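Local coordinates for protein threonine phosphate decarboxylase-like enzyme (Sulfurospirillum multivorans, PDB 6OUX) that catalyses the pyridoxal phosphate-dependent decarboxylation of L-serine O-phosphate to ethanolamine O-phosphate, a precursor in norcobamide biosynthesis, at residues L58-Y62 against L285-F291; Y62-L67 against I278-C282. All blocks are in the same frame, centred on the assembly; numbering follows the deposited sequence.

Contact 1: residues L58-Y62 against L285-F291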
loop_
_atom_site.group_PDB
_atom_site.type_symbol
_atom_site.label_atom_id
_atom_site.label_comp_id
_atom_site.label_asym_id
_atom_site.label_seq_id
_atom_site.Cartn_x
_atom_site.Cartn_y
_atom_site.Cartn_z
ATOM N N LEU A 58 5.269 -19.075 -12.288
ATOM C CA LEU A 58 6.694 -18.739 -12.367
ATOM C C LEU A 58 7.193 -17.956 -11.169
ATOM O O LEU A 58 8.180 -18.329 -10.553
ATOM C CB LEU A 58 7.029 -17.976 -13.634
ATOM C CG LEU A 58 8.511 -17.637 -13.921
ATOM C CD1 LEU A 58 9.221 -18.928 -14.227
ATOM C CD2 LEU A 58 8.600 -16.669 -15.107
ATOM N N VAL A 59 6.499 -16.860 -10.847
ATOM C CA VAL A 59 6.850 -16.048 -9.684
ATOM C C VAL A 59 6.767 -16.830 -8.389
ATOM O O VAL A 59 7.663 -16.712 -7.573
ATOM C CB VAL A 59 6.002 -14.766 -9.616
ATOM C CG1 VAL A 59 6.406 -13.911 -8.405
ATOM C CG2 VAL A 59 6.257 -13.916 -10.847
ATOM N N LEU A 60 5.707 -17.617 -8.165
ATOM C CA LEU A 60 5.599 -18.443 -6.935
ATOM C C LEU A 60 6.763 -19.433 -6.812
ATOM O O LEU A 60 7.264 -19.716 -5.704
ATOM C CB LEU A 60 4.287 -19.193 -6.869
ATOM C CG LEU A 60 3.064 -18.281 -6.609
ATOM C CD1 LEU A 60 1.802 -19.051 -6.929
ATOM C CD2 LEU A 60 3.121 -17.780 -5.149
ATOM N N ASP A 61 7.233 -19.923 -7.950
ATOM C CA ASP A 61 8.309 -20.890 -7.980
ATOM C C ASP A 61 9.597 -20.225 -7.569
ATOM O O ASP A 61 10.330 -20.824 -6.823
ATOM C CB ASP A 61 8.439 -21.521 -9.371
ATOM C CG ASP A 61 9.496 -22.557 -9.429
ATOM O OD1 ASP A 61 9.359 -23.602 -8.754
ATOM O OD2 ASP A 61 10.459 -22.293 -10.105
ATOM N N TYR A 62 9.878 -18.994 -8.028
ATOM C CA TYR A 62 10.998 -18.241 -7.546
ATOM C C TYR A 62 10.914 -17.932 -6.040
ATOM O O TYR A 62 11.926 -18.016 -5.307
ATOM C CB TYR A 62 11.208 -16.941 -8.328
ATOM C CG TYR A 62 11.968 -17.062 -9.615
ATOM C CD1 TYR A 62 11.345 -17.319 -10.832
ATOM C CD2 TYR A 62 13.310 -16.863 -9.630
ATOM C CE1 TYR A 62 12.053 -17.385 -12.000
ATOM C CE2 TYR A 62 14.029 -16.923 -10.789
ATOM C CZ TYR A 62 13.399 -17.196 -11.956
ATOM O OH TYR A 62 14.163 -17.227 -13.043
ATOM N N LEU A 285 12.958 -8.859 -8.606
ATOM C CA LEU A 285 12.878 -10.006 -9.461
ATOM C C LEU A 285 12.537 -9.611 -10.892
ATOM O O LEU A 285 13.214 -9.991 -11.846
ATOM C CB LEU A 285 11.827 -10.967 -8.898
ATOM C CG LEU A 285 11.725 -12.289 -9.630
ATOM C CD1 LEU A 285 12.985 -13.136 -9.398
ATOM C CD2 LEU A 285 10.480 -12.949 -9.112
ATOM N N PHE A 286 11.493 -8.805 -11.022
ATOM C CA PHE A 286 10.854 -8.488 -12.311
ATOM C C PHE A 286 11.777 -7.800 -13.275
ATOM O O PHE A 286 11.488 -7.805 -14.465
ATOM C CB PHE A 286 9.617 -7.599 -12.108
ATOM C CG PHE A 286 8.478 -8.257 -11.394
ATOM C CD1 PHE A 286 8.415 -9.631 -11.182
ATOM C CD2 PHE A 286 7.436 -7.464 -10.890
ATOM C CE1 PHE A 286 7.333 -10.185 -10.491
ATOM C CE2 PHE A 286 6.375 -8.010 -10.201
ATOM C CZ PHE A 286 6.307 -9.367 -10.029
ATOM N N VAL A 287 12.912 -7.288 -12.794
ATOM C CA VAL A 287 13.915 -6.662 -13.681
ATOM C C VAL A 287 15.215 -7.430 -13.863
ATOM O O VAL A 287 16.112 -7.006 -14.618
ATOM C CB VAL A 287 14.112 -5.163 -13.299
ATOM C CG1 VAL A 287 12.753 -4.462 -13.267
ATOM C CG2 VAL A 287 14.812 -4.980 -11.963
ATOM N N ARG A 288 15.331 -8.607 -13.257
ATOM C CA ARG A 288 16.496 -9.448 -13.518
ATOM C C ARG A 288 16.392 -10.034 -14.912
ATOM O O ARG A 288 15.346 -10.508 -15.315
ATOM C CB ARG A 288 16.621 -10.568 -12.509
ATOM C CG ARG A 288 17.692 -10.329 -11.460
ATOM C CD ARG A 288 17.276 -10.936 -10.171
ATOM N NE ARG A 288 17.167 -12.362 -10.280
ATOM C CZ ARG A 288 16.707 -13.155 -9.320
ATOM N NH1 ARG A 288 16.237 -12.660 -8.191
ATOM N NH2 ARG A 288 16.695 -14.458 -9.510
ATOM N N GLU A 289 17.500 -9.987 -15.645
ATOM C CA GLU A 289 17.680 -10.658 -16.934
ATOM C C GLU A 289 17.217 -12.117 -16.994
ATOM O O GLU A 289 16.546 -12.527 -17.952
ATOM C CB GLU A 289 19.181 -10.583 -17.327
ATOM C CG GLU A 289 19.573 -11.354 -18.585
ATOM C CD GLU A 289 19.985 -12.801 -18.320
ATOM O OE1 GLU A 289 20.868 -13.026 -17.449
ATOM O OE2 GLU A 289 19.436 -13.713 -18.996
ATOM N N ASP A 290 17.679 -12.920 -16.047
ATOM C CA ASP A 290 17.373 -14.354 -16.031
ATOM C C ASP A 290 15.871 -14.662 -15.757
ATOM O O ASP A 290 15.259 -15.555 -16.361
ATOM C CB ASP A 290 18.257 -15.074 -15.005
ATOM C CG ASP A 290 18.214 -14.427 -13.581
ATOM O OD1 ASP A 290 18.418 -13.201 -13.421
ATOM O OD2 ASP A 290 18.009 -15.161 -12.599
ATOM N N PHE A 291 15.275 -13.922 -14.827
ATOM C CA PHE A 291 13.846 -13.997 -14.633
ATOM C C PHE A 291 13.105 -13.568 -15.909
ATOM O O PHE A 291 12.121 -14.190 -16.271
ATOM C CB PHE A 291 13.396 -13.124 -13.457
ATOM C CG PHE A 291 11.885 -13.017 -13.333
ATOM C CD1 PHE A 291 11.168 -14.001 -12.731
ATOM C CD2 PHE A 291 11.179 -11.960 -13.931
ATOM C CE1 PHE A 291 9.775 -13.920 -12.647
ATOM C CE2 PHE A 291 9.794 -11.874 -13.900
ATOM C CZ PHE A 291 9.085 -12.876 -13.260
HETATM O O HOH W 1 16.715 -17.290 -12.965
#
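Phe291 turns an edge of its ring toward one face of Tyr62, a T-shaped pair whose centroids lie 5.3 Å apart with the planes at 68°. The leading atom is CD1 of Phe291, which comes within 3.6 Å of CE1 of Tyr62, displaced from the ring centre toward the rim. With CG anti to the backbone N (chi1 172°), Phe291 reaches out from the first turn of helix 289-314 toward helix 53-68, where Leu58 and Val59 meet the far part of its ring. Leu58 CD2 is 3.9 Å from Phe291 CE1, while Val59 CG2 approaches the edge of Phe291 near CZ and also the edge of Phe286 at CE1. A beta-branched valine suits this spot: CG2 meets the two rings while CG1 faces Leu285 CD2 at 4.2 Å. Leu285 CD1 approaches Tyr62 obliquely, 3.7 Å from Tyr62 CD2. The apolar packing thus joins helix 53-68 to the bend at which helix 277-286 gives way to helix 289-314, with Arg288 as N-cap residue, in this member of the class-II pyridoxal-phosphate-dependent aminotransferase family, which has the fold type I architecture. At the polar rim, one water lies 2.6 Å from Tyr62 OH and donates to Asp290 OD2, so the water bridges the phenol and the carboxylate. Asp290 also forms a long salt bridge with Arg288, whose stronger partner is Glu66. Replacing Tyr62 by an alanine would probably leave the Phe291 edge without its aromatic face, open a gap beside Leu285 and deprive the bridging water of its phenol partner.

Contact 2: residues Y62-L67 against I278-C282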
loop_
_atom_site.group_PDB
_atom_site.type_symbol
_atom_site.label_atom_id
_atom_site.label_comp_id
_atom_site.label_asym_id
_atom_site.label_seq_id
_atom_site.Cartn_x
_atom_site.Cartn_y
_atom_site.Cartn_z
ATOM N N TYR A 62 9.878 -18.994 -8.028
ATOM C CA TYR A 62 10.998 -18.241 -7.546
ATOM C C TYR A 62 10.914 -17.932 -6.040
ATOM O O TYR A 62 11.926 -18.016 -5.307
ATOM C CB TYR A 62 11.208 -16.941 -8.328
ATOM C CG TYR A 62 11.968 -17.062 -9.615
ATOM C CD1 TYR A 62 11.345 -17.319 -10.832
ATOM C CD2 TYR A 62 13.310 -16.863 -9.630
ATOM C CE1 TYR A 62 12.053 -17.385 -12.000
ATOM C CE2 TYR A 62 14.029 -16.923 -10.789
ATOM C CZ TYR A 62 13.399 -17.196 -11.956
ATOM O OH TYR A 62 14.163 -17.227 -13.043
ATOM N N ILE A 63 9.705 -17.617 -5.570
ATOM C CA ILE A 63 9.495 -17.393 -4.155
ATOM C C ILE A 63 9.819 -18.686 -3.338
ATOM O O ILE A 63 10.543 -18.634 -2.364
ATOM C CB ILE A 63 8.102 -16.864 -3.893
ATOM C CG1 ILE A 63 7.977 -15.473 -4.499
ATOM C CG2 ILE A 63 7.829 -16.822 -2.395
ATOM C CD1 ILE A 63 6.580 -14.880 -4.405
ATOM N N ASP A 64 9.266 -19.809 -3.764
ATOM C CA ASP A 64 9.464 -21.046 -3.090
ATOM C C ASP A 64 10.933 -21.354 -3.020
ATOM O O ASP A 64 11.429 -21.690 -1.939
ATOM C CB ASP A 64 8.734 -22.164 -3.819
ATOM C CG ASP A 64 8.800 -23.501 -3.103
ATOM O OD1 ASP A 64 9.022 -23.532 -1.900
ATOM O OD2 ASP A 64 8.628 -24.548 -3.772
ATOM N N ARG A 65 11.611 -21.256 -4.165
ATOM C CA ARG A 65 13.003 -21.672 -4.275
ATOM C C ARG A 65 13.930 -20.691 -3.578
ATOM O O ARG A 65 14.874 -21.109 -2.914
ATOM C CB ARG A 65 13.452 -21.937 -5.734
ATOM C CG ARG A 65 12.793 -23.173 -6.419
ATOM C CD ARG A 65 12.745 -23.170 -8.007
ATOM N NE ARG A 65 13.891 -22.418 -8.318
ATOM C CZ ARG A 65 14.042 -21.270 -8.928
ATOM N NH1 ARG A 65 15.239 -20.829 -8.826
ATOM N NH2 ARG A 65 13.168 -20.654 -9.710
ATOM N N GLU A 66 13.667 -19.416 -3.714
ATOM C CA GLU A 66 14.590 -18.389 -3.233
ATOM C C GLU A 66 14.273 -17.819 -1.834
ATOM O O GLU A 66 15.169 -17.264 -1.176
ATOM C CB GLU A 66 14.717 -17.219 -4.211
ATOM C CG GLU A 66 15.206 -17.605 -5.602
ATOM C CD GLU A 66 15.481 -16.397 -6.504
ATOM O OE1 GLU A 66 15.068 -15.286 -6.169
ATOM O OE2 GLU A 66 16.073 -16.563 -7.598
ATOM N N LEU A 67 13.024 -17.931 -1.404
ATOM C CA LEU A 67 12.650 -17.341 -0.105
ATOM C C LEU A 67 12.235 -18.342 0.904
ATOM O O LEU A 67 12.589 -18.222 2.075
ATOM C CB LEU A 67 11.505 -16.318 -0.260
ATOM C CG LEU A 67 11.861 -15.060 -1.053
ATOM C CD1 LEU A 67 10.684 -14.113 -1.013
ATOM C CD2 LEU A 67 13.093 -14.316 -0.600
ATOM N N ILE A 278 7.707 -8.098 0.531
ATOM C CA ILE A 278 7.450 -9.060 -0.558
ATOM C C ILE A 278 7.321 -8.303 -1.868
ATOM O O ILE A 278 7.773 -8.802 -2.868
ATOM C CB ILE A 278 6.238 -9.995 -0.287
ATOM C CG1 ILE A 278 6.079 -11.105 -1.343
ATOM C CG2 ILE A 278 4.937 -9.228 -0.219
ATOM C CD1 ILE A 278 7.323 -11.979 -1.442
ATOM N N GLY A 279 6.737 -7.098 -1.828
ATOM C CA GLY A 279 6.633 -6.211 -2.965
ATOM C C GLY A 279 7.983 -5.886 -3.566
ATOM O O GLY A 279 8.162 -5.974 -4.809
ATOM N N GLU A 280 8.907 -5.478 -2.697
ATOM C CA GLU A 280 10.268 -5.197 -3.096
ATOM C C GLU A 280 10.977 -6.372 -3.717
ATOM O O GLU A 280 11.619 -6.180 -4.727
ATOM C CB GLU A 280 11.102 -4.696 -1.935
ATOM C CG GLU A 280 12.498 -4.361 -2.358
ATOM C CD GLU A 280 13.315 -3.725 -1.246
ATOM O OE1 GLU A 280 12.796 -3.457 -0.131
ATOM O OE2 GLU A 280 14.505 -3.535 -1.502
ATOM N N TYR A 281 10.906 -7.555 -3.089
ATOM C CA TYR A 281 11.474 -8.773 -3.639
ATOM C C TYR A 281 10.966 -8.925 -5.097
ATOM O O TYR A 281 11.734 -9.189 -6.021
ATOM C CB TYR A 281 11.045 -10.012 -2.841
ATOM C CG TYR A 281 11.408 -11.283 -3.559
ATOM C CD1 TYR A 281 12.727 -11.786 -3.498
ATOM C CD2 TYR A 281 10.505 -11.935 -4.387
ATOM C CE1 TYR A 281 13.107 -12.938 -4.200
ATOM C CE2 TYR A 281 10.903 -13.074 -5.122
ATOM C CZ TYR A 281 12.196 -13.561 -5.028
ATOM O OH TYR A 281 12.592 -14.695 -5.727
ATOM N N CYS A 282 9.673 -8.761 -5.276
ATOM C CA CYS A 282 9.063 -9.015 -6.588
ATOM C C CYS A 282 9.514 -7.981 -7.594
ATOM O O CYS A 282 9.808 -8.300 -8.740
ATOM C CB CYS A 282 7.538 -8.993 -6.489
ATOM S SG CYS A 282 6.817 -10.480 -5.760
#
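The hydroxyl of Tyr281 donates a short hydrogen bond to Glu66, with Tyr281 OH and Glu66 OE1 only 2.6 Å apart. The oxygen lies at the edge of the tyrosine ring, near its plane, yet the phenol comes from above the carboxylate plane, 46° out of it, and the two flat groups stand almost perpendicular. Tyr281 OH lies alongside the glutamate side chain, 3.6 Å from Glu66 CB. The other oxygen, OE2, pairs with Arg288, so the two carboxylate oxygens serve different partners. Behind the hydroxyl, the Tyr281 ring lies against aliphatic side chains of helix 53-68. Leu67 sets CD1 over the ring centre in a CH-pi contact, 3.9 Å from the centroid and 10° off the normal, and its CD2 lies beside CE1 of Tyr281. Ile63 comes in obliquely, with CG1 3.8 Å from Tyr281 CE2. Ile278, one turn before Tyr281, adds its CD1 methyl 4.0 Å from Leu67 CD1. The axes of the two short segments cross at 102° and come no closer than 12.3 Å, a separation that Tyr281, its CG anti to the backbone N, bridges with its full length; hence a tyrosine suits the place. On helix 53-68, Ile63 also packs on Tyr73 of the second subunit, which places the contact near the dimer interface. The phenol bond and the nearby Arg288 are likely to keep the Glu66 carboxylate ionised and limit its rotation; the carboxylate in turn probably fixes the direction of the phenol O-H, while Leu67 lies over one ring face.

After three short helices and the short strand 45-46, the chain forms helix 53-68, which supplies the first segment of both contacts. It then runs through the whole seven-stranded sheet before returning in helix 277-286. There contact 2 closes a loop of 210 residues, joining 62-67 to 278-282. A few residues on, contact 1 closes the larger loop between 58-62 and 285-291, so the shorter closure lies within the longer. The contacts share Tyr62 and their centres lie 8 Å apart. A salt bridge across them, from Arg288 NH2 to Glu66 OE2 at 2.9 Å, connects the start of helix 289-314 to helix 53-68.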